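Local coordinates for protein genome packaging NTPase B204 (Sulfolobus turreted icosahedral virus 2, PDB 4KFU) that probably hydrolyses nucleoside triphosphates, as a P-loop ATPase of the FtsK-HerA superfamily, to power packaging of the viral DNA genome, at residues 79-84 and 98-103; 7-12 and 23-28; 135-140 and 146-151; 58-63 and 85-90. All blocks are in the same frame, centred on the assembly; numbering follows the deposited sequence.

Contacts 1, 2 and 3 pack three helices against strands of one mixed sheet, whereas contact 4 joins two helices, 60-65 and 78-95. Strands 98-102, 131-137 and 6-10 lie side by side in the sheet, and backbone bonds tie contact 3 to its neighbours on both sides. The centres of contacts 1 and 4, both on helix 78-95, are about 9 Å apart; those of contacts 3 and 4 are about 24 Å apart. Along the chain contact 2 closes first, contacts 4 and 1 then alternate their segments, and contact 3 follows. Contacts 2 and 3 thus include residues of the nucleotide pocket, and contact 1, which touches all the others, leads to contact 4, with Ile102 near the zinc ion.

Contact 1. Residues 79-84 and 98-103; sequences DFFEKL and TVLIID
Helix 79-84 runs nearly antiparallel to strand 98-102, at 164° between their directions and with the two axes 12.3 Å apart at closest approach, so side chains alone bridge the gap. Phe81 makes two of the three contacts: its CE1 lies 3.6 Å from Ile102 CD1 and 4.0 Å from Leu100 CD2. CG of Phe81 stands anti to the backbone N (chi1 -180°), and this carries the far end of the ring toward the strand although CB does not point there. The two methyl carbons approach the ring at a slant. Phe81 and Ile102 cross almost perpendicularly. One turn further on, Leu84 directs its CB toward the strand and sets CD2 4.2 Å from Leu100 CD1, a looser touch. Leu100 is thus shared through its two branches, CD1 meeting Leu84 and CD2 meeting Phe81. No hydrogen bond spans the contact, and all four side chains are buried, which makes it an apolar helix-on-sheet interface. The Phe81 ring also meets His108, a zinc ligand, and packs edge-to-face with Phe109, while the side chain of Ile102 lies about 5 Å from the zinc ion; the apolar layer therefore borders the metal site. Strand 98-102 lies between strands 35-40 and 131-137, with helix 78-95 on the sheet face considered here and helix 17-31 touching Val99 and Ile101 on the other.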
loop_
_atom_site.group_PDB
_atom_site.type_symbol
_atom_site.label_atom_id
_atom_site.label_comp_id
_atom_site.label_asym_id
_atom_site.label_seq_id
_atom_site.Cartn_x
_atom_site.Cartn_y
_atom_site.Cartn_z
ATOM N N ASP A 79 2.900 -0.666 -18.015
ATOM C CA ASP A 79 1.750 -1.077 -18.821
ATOM C C ASP A 79 0.767 -1.880 -17.991
ATOM O O ASP A 79 -0.453 -1.731 -18.129
ATOM C CB ASP A 79 2.196 -1.885 -20.031
ATOM N N PHE A 80 1.303 -2.734 -17.122
ATOM C CA PHE A 80 0.457 -3.573 -16.294
ATOM C C PHE A 80 -0.319 -2.733 -15.297
ATOM O O PHE A 80 -1.521 -2.927 -15.147
ATOM C CB PHE A 80 1.255 -4.644 -15.551
ATOM C CG PHE A 80 0.390 -5.584 -14.754
ATOM C CD1 PHE A 80 -0.147 -6.718 -15.349
ATOM C CD2 PHE A 80 0.088 -5.321 -13.420
ATOM C CE1 PHE A 80 -0.955 -7.582 -14.630
ATOM C CE2 PHE A 80 -0.723 -6.180 -12.696
ATOM C CZ PHE A 80 -1.243 -7.313 -13.301
ATOM N N PHE A 81 0.358 -1.817 -14.600
ATOM C CA PHE A 81 -0.358 -1.005 -13.612
ATOM C C PHE A 81 -1.484 -0.204 -14.275
ATOM O O PHE A 81 -2.577 -0.063 -13.714
ATOM C CB PHE A 81 0.551 -0.071 -12.807
ATOM C CG PHE A 81 -0.210 0.740 -11.801
ATOM C CD1 PHE A 81 -0.656 0.156 -10.620
ATOM C CD2 PHE A 81 -0.558 2.054 -12.063
ATOM C CE1 PHE A 81 -1.408 0.889 -9.698
ATOM C CE2 PHE A 81 -1.310 2.782 -11.154
ATOM C CZ PHE A 81 -1.732 2.205 -9.974
ATOM N N GLU A 82 -1.226 0.306 -15.477
ATOM C CA GLU A 82 -2.245 1.099 -16.157
ATOM C C GLU A 82 -3.496 0.257 -16.414
ATOM O O GLU A 82 -4.619 0.707 -16.161
ATOM C CB GLU A 82 -1.698 1.730 -17.441
ATOM C CG GLU A 82 -0.691 2.844 -17.168
ATOM C CD GLU A 82 -0.914 4.072 -18.038
ATOM O OE1 GLU A 82 -0.224 4.188 -19.077
ATOM O OE2 GLU A 82 -1.770 4.924 -17.683
ATOM N N LYS A 83 -3.290 -0.976 -16.873
ATOM C CA LYS A 83 -4.388 -1.901 -17.147
ATOM C C LYS A 83 -5.114 -2.250 -15.856
ATOM O O LYS A 83 -6.340 -2.268 -15.799
ATOM C CB LYS A 83 -3.825 -3.185 -17.777
ATOM C CG LYS A 83 -4.835 -4.038 -18.504
ATOM C CD LYS A 83 -4.364 -5.495 -18.596
ATOM C CE LYS A 83 -2.880 -5.604 -18.924
ATOM N NZ LYS A 83 -2.452 -7.039 -19.022
ATOM N N LEU A 84 -4.346 -2.520 -14.806
ATOM C CA LEU A 84 -4.921 -2.860 -13.499
ATOM C C LEU A 84 -5.757 -1.727 -12.924
ATOM O O LEU A 84 -6.774 -1.965 -12.269
ATOM C CB LEU A 84 -3.799 -3.223 -12.512
ATOM C CG LEU A 84 -4.191 -3.406 -11.044
ATOM C CD1 LEU A 84 -5.178 -4.546 -10.882
ATOM C CD2 LEU A 84 -2.968 -3.657 -10.169
ATOM N N THR A 98 -13.436 0.600 -3.113
ATOM C CA THR A 98 -12.561 -0.566 -3.051
ATOM C C THR A 98 -11.144 -0.132 -2.666
ATOM O O THR A 98 -10.703 0.953 -3.042
ATOM C CB THR A 98 -12.523 -1.267 -4.441
ATOM O OG1 THR A 98 -13.829 -1.769 -4.763
ATOM C CG2 THR A 98 -11.518 -2.418 -4.470
ATOM N N VAL A 99 -10.439 -0.962 -1.904
ATOM C CA VAL A 99 -9.025 -0.723 -1.664
ATOM C C VAL A 99 -8.114 -1.534 -2.593
ATOM O O VAL A 99 -8.177 -2.773 -2.633
ATOM C CB VAL A 99 -8.648 -1.008 -0.207
ATOM C CG1 VAL A 99 -7.191 -0.679 -0.001
ATOM C CG2 VAL A 99 -9.523 -0.170 0.719
ATOM N N LEU A 100 -7.283 -0.826 -3.355
ATOM C CA LEU A 100 -6.249 -1.465 -4.161
ATOM C C LEU A 100 -4.980 -1.620 -3.309
ATOM O O LEU A 100 -4.357 -0.624 -2.930
ATOM C CB LEU A 100 -5.949 -0.628 -5.408
ATOM C CG LEU A 100 -4.863 -1.169 -6.340
ATOM C CD1 LEU A 100 -5.172 -2.628 -6.774
ATOM C CD2 LEU A 100 -4.645 -0.257 -7.571
ATOM N N ILE A 101 -4.613 -2.866 -3.011
ATOM C CA ILE A 101 -3.448 -3.179 -2.193
ATOM C C ILE A 101 -2.255 -3.594 -3.038
ATOM O O ILE A 101 -2.321 -4.557 -3.812
ATOM C CB ILE A 101 -3.755 -4.319 -1.204
ATOM C CG1 ILE A 101 -5.040 -4.017 -0.425
ATOM C CG2 ILE A 101 -2.569 -4.548 -0.258
ATOM C CD1 ILE A 101 -5.350 -5.028 0.689
ATOM N N ILE A 102 -1.158 -2.863 -2.883
ATOM C CA ILE A 102 0.026 -3.078 -3.700
ATOM C C ILE A 102 1.224 -3.363 -2.822
ATOM O O ILE A 102 1.853 -2.441 -2.292
ATOM C CB ILE A 102 0.330 -1.864 -4.589
ATOM C CG1 ILE A 102 -0.947 -1.404 -5.294
ATOM C CG2 ILE A 102 1.415 -2.203 -5.640
ATOM C CD1 ILE A 102 -0.692 -0.459 -6.422
ATOM N N ASP A 103 1.534 -4.644 -2.644
ATOM C CA ASP A 103 2.749 -5.000 -1.910
ATOM C C ASP A 103 3.925 -4.863 -2.865
ATOM O O ASP A 103 3.742 -4.933 -4.093
ATOM C CB ASP A 103 2.657 -6.399 -1.304
ATOM C CG ASP A 103 3.204 -6.450 0.131
ATOM O OD1 ASP A 103 4.122 -5.650 0.449
ATOM O OD2 ASP A 103 2.717 -7.279 0.943
#

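Contact 2. Residues 7-12 and 23-28; sequences VVLVGR and HYFIPV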
loop_
_atom_site.group_PDB
_atom_site.type_symbol
_atom_site.label_atom_id
_atom_site.label_comp_id
_atom_site.label_asym_id
_atom_site.label_seq_id
_atom_site.Cartn_x
_atom_site.Cartn_y
_atom_site.Cartn_z
ATOM N N VAL A 7 -2.867 4.811 2.123
ATOM C CA VAL A 7 -2.063 4.374 3.260
ATOM C C VAL A 7 -0.753 3.819 2.736
ATOM O O VAL A 7 -0.730 3.014 1.793
ATOM C CB VAL A 7 -2.778 3.290 4.085
ATOM C CG1 VAL A 7 -1.896 2.820 5.230
ATOM C CG2 VAL A 7 -4.091 3.816 4.615
ATOM N N VAL A 8 0.347 4.258 3.340
ATOM C CA VAL A 8 1.662 3.812 2.913
ATOM C C VAL A 8 2.370 3.133 4.074
ATOM O O VAL A 8 2.493 3.709 5.168
ATOM C CB VAL A 8 2.501 4.983 2.379
ATOM C CG1 VAL A 8 3.869 4.490 1.908
ATOM C CG2 VAL A 8 1.750 5.679 1.220
ATOM N N LEU A 9 2.806 1.896 3.849
ATOM C CA LEU A 9 3.544 1.167 4.872
ATOM C C LEU A 9 5.012 1.047 4.478
ATOM O O LEU A 9 5.340 0.607 3.368
ATOM C CB LEU A 9 2.973 -0.232 5.061
ATOM C CG LEU A 9 1.461 -0.408 5.081
ATOM C CD1 LEU A 9 1.159 -1.892 5.219
ATOM C CD2 LEU A 9 0.843 0.376 6.224
ATOM N N VAL A 10 5.897 1.423 5.395
ATOM C CA VAL A 10 7.333 1.351 5.147
ATOM C C VAL A 10 7.994 0.517 6.227
ATOM O O VAL A 10 7.832 0.791 7.422
ATOM C CB VAL A 10 7.983 2.731 5.161
ATOM C CG1 VAL A 10 9.470 2.605 4.798
ATOM C CG2 VAL A 10 7.246 3.674 4.190
ATOM N N GLY A 11 8.749 -0.494 5.817
ATOM C CA GLY A 11 9.411 -1.333 6.799
ATOM C C GLY A 11 10.388 -2.306 6.181
ATOM O O GLY A 11 10.118 -2.854 5.108
ATOM N N ARG A 12 11.518 -2.523 6.860
ATOM C CA ARG A 12 12.524 -3.479 6.395
ATOM C C ARG A 12 11.934 -4.882 6.208
ATOM O O ARG A 12 10.866 -5.202 6.753
ATOM C CB ARG A 12 13.702 -3.529 7.382
ATOM N N HIS A 23 -3.245 -9.222 8.733
ATOM C CA HIS A 23 -3.920 -9.472 10.009
ATOM C C HIS A 23 -4.500 -8.228 10.663
ATOM O O HIS A 23 -5.040 -8.298 11.759
ATOM C CB HIS A 23 -2.995 -10.199 10.980
ATOM C CG HIS A 23 -2.572 -11.551 10.501
ATOM N ND1 HIS A 23 -1.256 -11.874 10.248
ATOM C CD2 HIS A 23 -3.293 -12.665 10.227
ATOM C CE1 HIS A 23 -1.183 -13.133 9.846
ATOM N NE2 HIS A 23 -2.404 -13.631 9.820
ATOM N N TYR A 24 -4.379 -7.083 10.003
ATOM C CA TYR A 24 -5.134 -5.928 10.456
ATOM C C TYR A 24 -5.996 -5.335 9.348
ATOM O O TYR A 24 -7.225 -5.333 9.449
ATOM C CB TYR A 24 -4.251 -4.838 11.059
ATOM C CG TYR A 24 -5.086 -3.626 11.377
ATOM C CD1 TYR A 24 -5.980 -3.643 12.438
ATOM C CD2 TYR A 24 -5.022 -2.488 10.591
ATOM C CE1 TYR A 24 -6.768 -2.548 12.724
ATOM C CE2 TYR A 24 -5.810 -1.388 10.868
ATOM C CZ TYR A 24 -6.679 -1.424 11.937
ATOM O OH TYR A 24 -7.463 -0.332 12.221
ATOM N N PHE A 25 -5.354 -4.816 8.303
ATOM C CA PHE A 25 -6.093 -4.156 7.224
ATOM C C PHE A 25 -7.128 -5.049 6.528
ATOM O O PHE A 25 -8.299 -4.693 6.472
ATOM C CB PHE A 25 -5.137 -3.517 6.214
ATOM C CG PHE A 25 -4.409 -2.305 6.757
ATOM C CD1 PHE A 25 -5.083 -1.104 6.942
ATOM C CD2 PHE A 25 -3.058 -2.372 7.093
ATOM C CE1 PHE A 25 -4.426 0.028 7.456
ATOM C CE2 PHE A 25 -2.382 -1.243 7.594
ATOM C CZ PHE A 25 -3.068 -0.047 7.780
ATOM N N ILE A 26 -6.701 -6.194 6.005
ATOM C CA ILE A 26 -7.625 -7.122 5.340
ATOM C C ILE A 26 -8.824 -7.565 6.198
ATOM O O ILE A 26 -9.961 -7.480 5.733
ATOM C CB ILE A 26 -6.898 -8.330 4.706
ATOM C CG1 ILE A 26 -6.166 -7.885 3.439
ATOM C CG2 ILE A 26 -7.890 -9.464 4.404
ATOM C CD1 ILE A 26 -5.178 -8.894 2.918
ATOM N N PRO A 27 -8.586 -8.015 7.453
ATOM C CA PRO A 27 -9.734 -8.344 8.308
ATOM C C PRO A 27 -10.695 -7.174 8.519
ATOM O O PRO A 27 -11.911 -7.387 8.474
ATOM C CB PRO A 27 -9.077 -8.720 9.639
ATOM C CG PRO A 27 -7.742 -9.246 9.246
ATOM C CD PRO A 27 -7.311 -8.393 8.095
ATOM N N VAL A 28 -10.170 -5.970 8.742
ATOM C CA VAL A 28 -11.028 -4.810 9.008
ATOM C C VAL A 28 -11.858 -4.431 7.783
ATOM O O VAL A 28 -13.036 -4.067 7.894
ATOM C CB VAL A 28 -10.218 -3.589 9.485
ATOM C CG1 VAL A 28 -11.091 -2.347 9.528
ATOM C CG2 VAL A 28 -9.627 -3.858 10.860
#
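The Phe25 ring carries Tyr24 CD2 over the centre of one face, 3.8 Å above the plane, while Val7 CG1 and Leu9 CD2 approach its far end at a slant. The neighbouring Tyr24 ring takes Val28 CG2 on one face, 3.6 Å above its plane and displaced toward the rim, and has Phe25 CE1 at its edge, in plane. Across the contact, Phe25 CZ meets Val7 CG1 at 4.0 Å and Phe25 CE2 meets Leu9 CD2 at 3.9 Å, so two adjacent ring atoms serve two residues of the strand. Val7 and Leu9 are alternate residues, and both direct their CB toward the helix. Phe25 comes from the opposite direction to Val7 and slides past Leu9; its chi1 of -70° puts CG anti to the carbonyl carbon and extends the ring from the helix. Strand 6-10 leads through the loop starting at Gly11 into helix 17-31, which begins at Lys17, consistent with a Walker A motif, and Arg12 belongs to the observed AMPPCP pocket. Ile155 of strand 153-156 also touches both Leu9 and Phe25. With carbon meeting carbon throughout and no hydrogen bond across, apolar burial and dispersion probably account for the contact, with the Leu9 side chain about 8 Å from the bound AMPPCP.

Contact 3. Residues 135-140 and 146-151; sequences LSTQRV and IVYKQA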
loop_
_atom_site.group_PDB
_atom_site.type_symbol
_atom_site.label_atom_id
_atom_site.label_comp_id
_atom_site.label_asym_id
_atom_site.label_seq_id
_atom_site.Cartn_x
_atom_site.Cartn_y
_atom_site.Cartn_z
ATOM N N LEU A 135 -0.098 1.020 -0.002
ATOM C CA LEU A 135 1.176 0.842 -0.680
ATOM C C LEU A 135 2.220 0.427 0.339
ATOM O O LEU A 135 2.296 1.002 1.431
ATOM C CB LEU A 135 1.630 2.134 -1.357
ATOM C CG LEU A 135 0.696 2.737 -2.411
ATOM C CD1 LEU A 135 1.311 4.006 -2.974
ATOM C CD2 LEU A 135 0.396 1.729 -3.526
ATOM N N SER A 136 3.037 -0.553 -0.024
ATOM C CA SER A 136 4.013 -1.102 0.905
ATOM C C SER A 136 5.391 -1.129 0.262
ATOM O O SER A 136 5.528 -1.520 -0.904
ATOM C CB SER A 136 3.577 -2.520 1.294
ATOM O OG SER A 136 4.616 -3.223 1.930
ATOM N N THR A 137 6.417 -0.736 1.016
ATOM C CA THR A 137 7.788 -0.794 0.508
ATOM C C THR A 137 8.785 -0.989 1.629
ATOM O O THR A 137 8.430 -0.856 2.804
ATOM C CB THR A 137 8.162 0.470 -0.282
ATOM O OG1 THR A 137 9.278 0.174 -1.136
ATOM C CG2 THR A 137 8.508 1.627 0.670
ATOM N N GLN A 138 10.031 -1.296 1.269
ATOM C CA GLN A 138 11.037 -1.685 2.264
ATOM C C GLN A 138 11.820 -0.497 2.830
ATOM O O GLN A 138 12.048 -0.431 4.024
ATOM C CB GLN A 138 12.001 -2.725 1.683
ATOM C CG GLN A 138 11.286 -3.889 0.975
ATOM C CD GLN A 138 11.729 -5.266 1.453
ATOM O OE1 GLN A 138 10.914 -6.056 1.958
ATOM N NE2 GLN A 138 13.014 -5.573 1.272
ATOM N N ARG A 139 12.241 0.419 1.966
ATOM C CA ARG A 139 12.963 1.624 2.395
ATOM C C ARG A 139 12.165 2.852 1.972
ATOM O O ARG A 139 11.523 2.834 0.919
ATOM C CB ARG A 139 14.371 1.686 1.772
ATOM C CG ARG A 139 15.236 0.417 1.960
ATOM C CD ARG A 139 16.138 0.490 3.182
ATOM N NE ARG A 139 16.915 -0.743 3.374
ATOM C CZ ARG A 139 18.248 -0.814 3.421
ATOM N NH1 ARG A 139 18.993 0.279 3.288
ATOM N NH2 ARG A 139 18.842 -1.990 3.611
ATOM N N VAL A 140 12.189 3.921 2.774
ATOM C CA VAL A 140 11.388 5.114 2.441
ATOM C C VAL A 140 11.786 5.671 1.080
ATOM O O VAL A 140 10.926 6.102 0.291
ATOM C CB VAL A 140 11.505 6.220 3.543
ATOM C CG1 VAL A 140 12.934 6.653 3.704
ATOM C CG2 VAL A 140 10.664 7.428 3.201
ATOM N N ILE A 146 6.383 12.120 -3.944
ATOM C CA ILE A 146 4.979 12.546 -4.011
ATOM C C ILE A 146 3.999 11.544 -3.406
ATOM O O ILE A 146 2.922 11.932 -2.941
ATOM C CB ILE A 146 4.524 12.975 -5.424
ATOM C CG1 ILE A 146 4.760 11.853 -6.451
ATOM C CG2 ILE A 146 5.238 14.254 -5.826
ATOM C CD1 ILE A 146 4.050 12.102 -7.767
ATOM N N VAL A 147 4.362 10.264 -3.399
ATOM C CA VAL A 147 3.571 9.279 -2.651
ATOM C C VAL A 147 3.377 9.684 -1.190
ATOM O O VAL A 147 2.272 9.575 -0.641
ATOM C CB VAL A 147 4.197 7.857 -2.705
ATOM C CG1 VAL A 147 3.476 6.911 -1.743
ATOM C CG2 VAL A 147 4.151 7.303 -4.121
ATOM N N TYR A 148 4.439 10.163 -0.541
ATOM C CA TYR A 148 4.294 10.548 0.861
ATOM C C TYR A 148 3.541 11.864 1.023
ATOM O O TYR A 148 2.832 12.045 2.010
ATOM C CB TYR A 148 5.650 10.584 1.586
ATOM C CG TYR A 148 6.418 9.298 1.420
ATOM C CD1 TYR A 148 6.006 8.144 2.066
ATOM C CD2 TYR A 148 7.541 9.227 0.595
ATOM C CE1 TYR A 148 6.700 6.942 1.911
ATOM C CE2 TYR A 148 8.236 8.021 0.421
ATOM C CZ TYR A 148 7.802 6.888 1.099
ATOM O OH TYR A 148 8.482 5.695 0.956
ATOM N N LYS A 149 3.685 12.775 0.065
ATOM C CA LYS A 149 2.959 14.037 0.132
ATOM C C LYS A 149 1.453 13.837 -0.088
ATOM O O LYS A 149 0.626 14.585 0.446
ATOM C CB LYS A 149 3.504 15.022 -0.897
ATOM C CG LYS A 149 5.013 15.280 -0.805
ATOM C CD LYS A 149 5.443 15.701 0.598
ATOM C CE LYS A 149 4.815 17.014 1.001
ATOM N NZ LYS A 149 5.792 17.884 1.725
ATOM N N GLN A 150 1.097 12.820 -0.867
ATOM C CA GLN A 150 -0.309 12.563 -1.186
ATOM C C GLN A 150 -0.996 11.574 -0.243
ATOM O O GLN A 150 -2.224 11.406 -0.285
ATOM C CB GLN A 150 -0.437 12.053 -2.629
ATOM C CG GLN A 150 -0.084 13.084 -3.680
ATOM C CD GLN A 150 -0.884 14.366 -3.527
ATOM O OE1 GLN A 150 -0.319 15.438 -3.308
ATOM N NE2 GLN A 150 -2.205 14.261 -3.639
ATOM N N ALA A 151 -0.219 10.902 0.592
ATOM C CA ALA A 151 -0.783 9.901 1.499
ATOM C C ALA A 151 -1.692 10.544 2.553
ATOM O O ALA A 151 -1.574 11.744 2.839
ATOM C CB ALA A 151 0.340 9.116 2.163
#
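Tyr148 and Val140 form the tight part of this contact: the phenol OH donates to Val140 O at 2.6 Å. The C=O...donor angle of 116°, with the oxygen of Tyr148 in the carbonyl plane, places the bond on a lone pair of the acceptor. Val140 O sits at the edge of the ring, and Val140 CG2 packs 3.6 Å from Tyr148 CZ, so the phenol end is gripped by a polar and an apolar neighbour of the same residue. With chi1 of -53°, CG of Tyr148 lies anti to the carbonyl carbon, and the ring extends from the helix until its OH reaches the segment beyond strand 131-137. At the strand itself, the side chains of Leu135 and Val147 cross obliquely, CD1 of Leu135 lying 3.8 Å from CG1 of Val147, an apolar pairing of strand with helix. Thr137 touches more lightly, its CG2 lying 4.1 Å from Tyr148 OH, while its hydroxyl OG1 bonds to Asp142. The outer side is looser: exposed Arg139 directs its CB away from the helix segment, and its NH1 bonds to Tyr141 OH. Gln138, in the AMPPCP pocket, hydrogen-bonds to Lys17 of the P-loop. The chemistry implies that one buried phenol bond, accompanied by van der Waals packing, joins helix 145-150 to the segment after strand 131-137, the same segment that brings Gln138 to the AMPPCP pocket.

Contact 4. Residues 58-63 and 85-90; sequences TSLSDI and WQASKL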
loop_
_atom_site.group_PDB
_atom_site.type_symbol
_atom_site.label_atom_id
_atom_site.label_comp_id
_atom_site.label_asym_id
_atom_site.label_seq_id
_atom_site.Cartn_x
_atom_site.Cartn_y
_atom_site.Cartn_z
ATOM N N THR A 58 -7.095 -14.558 -13.496
ATOM C CA THR A 58 -6.294 -14.892 -14.676
ATOM C C THR A 58 -6.742 -14.085 -15.897
ATOM O O THR A 58 -6.227 -14.278 -17.003
ATOM C CB THR A 58 -6.368 -16.402 -15.014
ATOM O OG1 THR A 58 -7.734 -16.777 -15.217
ATOM C CG2 THR A 58 -5.778 -17.249 -13.872
ATOM N N SER A 59 -7.712 -13.197 -15.688
ATOM C CA SER A 59 -8.169 -12.287 -16.734
ATOM C C SER A 59 -8.564 -10.929 -16.141
ATOM O O SER A 59 -8.749 -10.797 -14.930
ATOM C CB SER A 59 -9.352 -12.887 -17.500
ATOM O OG SER A 59 -10.557 -12.747 -16.767
ATOM N N LEU A 60 -8.693 -9.923 -16.999
ATOM C CA LEU A 60 -9.143 -8.605 -16.566
ATOM C C LEU A 60 -10.568 -8.677 -16.061
ATOM O O LEU A 60 -10.983 -7.903 -15.193
ATOM C CB LEU A 60 -9.108 -7.632 -17.741
ATOM C CG LEU A 60 -7.776 -6.983 -18.068
ATOM C CD1 LEU A 60 -7.905 -6.227 -19.385
ATOM C CD2 LEU A 60 -7.409 -6.056 -16.939
ATOM N N SER A 61 -11.328 -9.594 -16.645
ATOM C CA SER A 61 -12.729 -9.764 -16.283
ATOM C C SER A 61 -12.858 -10.187 -14.832
ATOM O O SER A 61 -13.728 -9.691 -14.110
ATOM C CB SER A 61 -13.386 -10.812 -17.189
ATOM O OG SER A 61 -14.692 -11.111 -16.720
ATOM N N ASP A 62 -11.999 -11.115 -14.413
ATOM C CA ASP A 62 -11.965 -11.550 -13.017
ATOM C C ASP A 62 -11.715 -10.379 -12.068
ATOM O O ASP A 62 -12.302 -10.312 -10.987
ATOM C CB ASP A 62 -10.881 -12.611 -12.804
ATOM C CG ASP A 62 -11.197 -13.930 -13.481
ATOM O OD1 ASP A 62 -12.333 -14.090 -13.985
ATOM O OD2 ASP A 62 -10.297 -14.805 -13.505
ATOM N N ILE A 63 -10.847 -9.454 -12.468
ATOM C CA ILE A 63 -10.519 -8.322 -11.599
ATOM C C ILE A 63 -11.763 -7.484 -11.341
ATOM O O ILE A 63 -12.024 -7.080 -10.212
ATOM C CB ILE A 63 -9.407 -7.444 -12.198
ATOM C CG1 ILE A 63 -8.160 -8.288 -12.452
ATOM C CG2 ILE A 63 -9.071 -6.282 -11.271
ATOM C CD1 ILE A 63 -7.004 -7.495 -13.033
ATOM N N TRP A 85 -5.301 -0.495 -13.143
ATOM C CA TRP A 85 -6.008 0.675 -12.626
ATOM C C TRP A 85 -7.372 0.850 -13.304
ATOM O O TRP A 85 -8.383 1.122 -12.639
ATOM C CB TRP A 85 -5.137 1.924 -12.777
ATOM C CG TRP A 85 -5.770 3.188 -12.253
ATOM C CD1 TRP A 85 -6.235 4.243 -12.995
ATOM C CD2 TRP A 85 -5.999 3.533 -10.878
ATOM N NE1 TRP A 85 -6.749 5.214 -12.161
ATOM C CE2 TRP A 85 -6.615 4.807 -10.869
ATOM C CE3 TRP A 85 -5.742 2.892 -9.663
ATOM C CZ2 TRP A 85 -6.982 5.444 -9.679
ATOM C CZ3 TRP A 85 -6.102 3.536 -8.488
ATOM C CH2 TRP A 85 -6.722 4.797 -8.509
ATOM N N GLN A 86 -7.401 0.695 -14.623
ATOM C CA GLN A 86 -8.648 0.802 -15.367
ATOM C C GLN A 86 -9.626 -0.270 -14.917
ATOM O O GLN A 86 -10.823 -0.001 -14.736
ATOM C CB GLN A 86 -8.395 0.663 -16.878
ATOM C CG GLN A 86 -7.638 1.828 -17.509
ATOM C CD GLN A 86 -8.344 3.163 -17.323
ATOM O OE1 GLN A 86 -9.567 3.276 -17.503
ATOM N NE2 GLN A 86 -7.574 4.189 -16.975
ATOM N N ALA A 87 -9.118 -1.487 -14.742
ATOM C CA ALA A 87 -9.951 -2.604 -14.278
ATOM C C ALA A 87 -10.414 -2.368 -12.841
ATOM O O ALA A 87 -11.526 -2.743 -12.463
ATOM C CB ALA A 87 -9.197 -3.936 -14.396
ATOM N N SER A 88 -9.557 -1.753 -12.025
ATOM C CA SER A 88 -9.926 -1.465 -10.636
ATOM C C SER A 88 -11.051 -0.444 -10.541
ATOM O O SER A 88 -11.922 -0.556 -9.688
ATOM C CB SER A 88 -8.704 -0.972 -9.835
ATOM O OG SER A 88 -7.703 -1.977 -9.752
ATOM N N LYS A 89 -10.999 0.576 -11.390
ATOM C CA LYS A 89 -12.058 1.587 -11.444
ATOM C C LYS A 89 -13.417 0.963 -11.809
ATOM O O LYS A 89 -14.448 1.291 -11.217
ATOM C CB LYS A 89 -11.679 2.705 -12.418
ATOM C CG LYS A 89 -10.612 3.659 -11.872
ATOM C CD LYS A 89 -10.528 4.965 -12.669
ATOM C CE LYS A 89 -9.882 4.772 -14.021
ATOM N NZ LYS A 89 -9.675 6.089 -14.695
ATOM N N LEU A 90 -13.413 0.049 -12.774
ATOM C CA LEU A 90 -14.653 -0.645 -13.134
ATOM C C LEU A 90 -15.103 -1.580 -12.009
ATOM O O LEU A 90 -16.294 -1.661 -11.702
ATOM C CB LEU A 90 -14.511 -1.376 -14.473
ATOM C CG LEU A 90 -14.336 -0.428 -15.673
ATOM C CD1 LEU A 90 -13.986 -1.186 -16.958
ATOM C CD2 LEU A 90 -15.579 0.432 -15.889
#
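Ala87 receives Leu60 and Ile63 on its single methyl group, joining helices 60-65 and 78-95 within the alpha/beta fold of this P-loop ATPase. Its CB lies 3.8 Å from Leu60 CD2 and 3.9 Å from Ile63 CG2. The two partners stand three residues apart, nearly one turn, so both can reach the same carbon. Ile63 directs its CB toward the other helix, and CG2 stands anti to the backbone N. Leu60 starts off at an angle, but chi1 of -83° and an extended chi2 bring the end of its chain nearer. The CA atoms of Ile63 and Ala87 are 6.3 Å apart, a close approach consistent with the single side-chain carbon of Ala87 between them. No hydrogen bond crosses between the segments 58-63 and 85-90. Leu60 is exposed, whereas Ile63 and Ala87 are buried; Leu60 also touches Lys83, and Ile63 also touches Leu84.

In the next shell, Ile63 O accepts a hydrogen bond from His91 ND1, a second link between the helices. Trp85 NE1 and Lys89 NZ of helix 78-95 both reach Glu121 OE1 of helix 117-124, the lysine in a salt bridge. The start of helix 60-65 is fixed by Ser59 at the N-cap, its OG accepting from Asp62 N at 3.2 Å. The Asp62 carboxylate holds the residue before the cap: OD2 takes the Thr58 N-H at an angle of 175°, on the anti side and 21° out of the carboxylate plane.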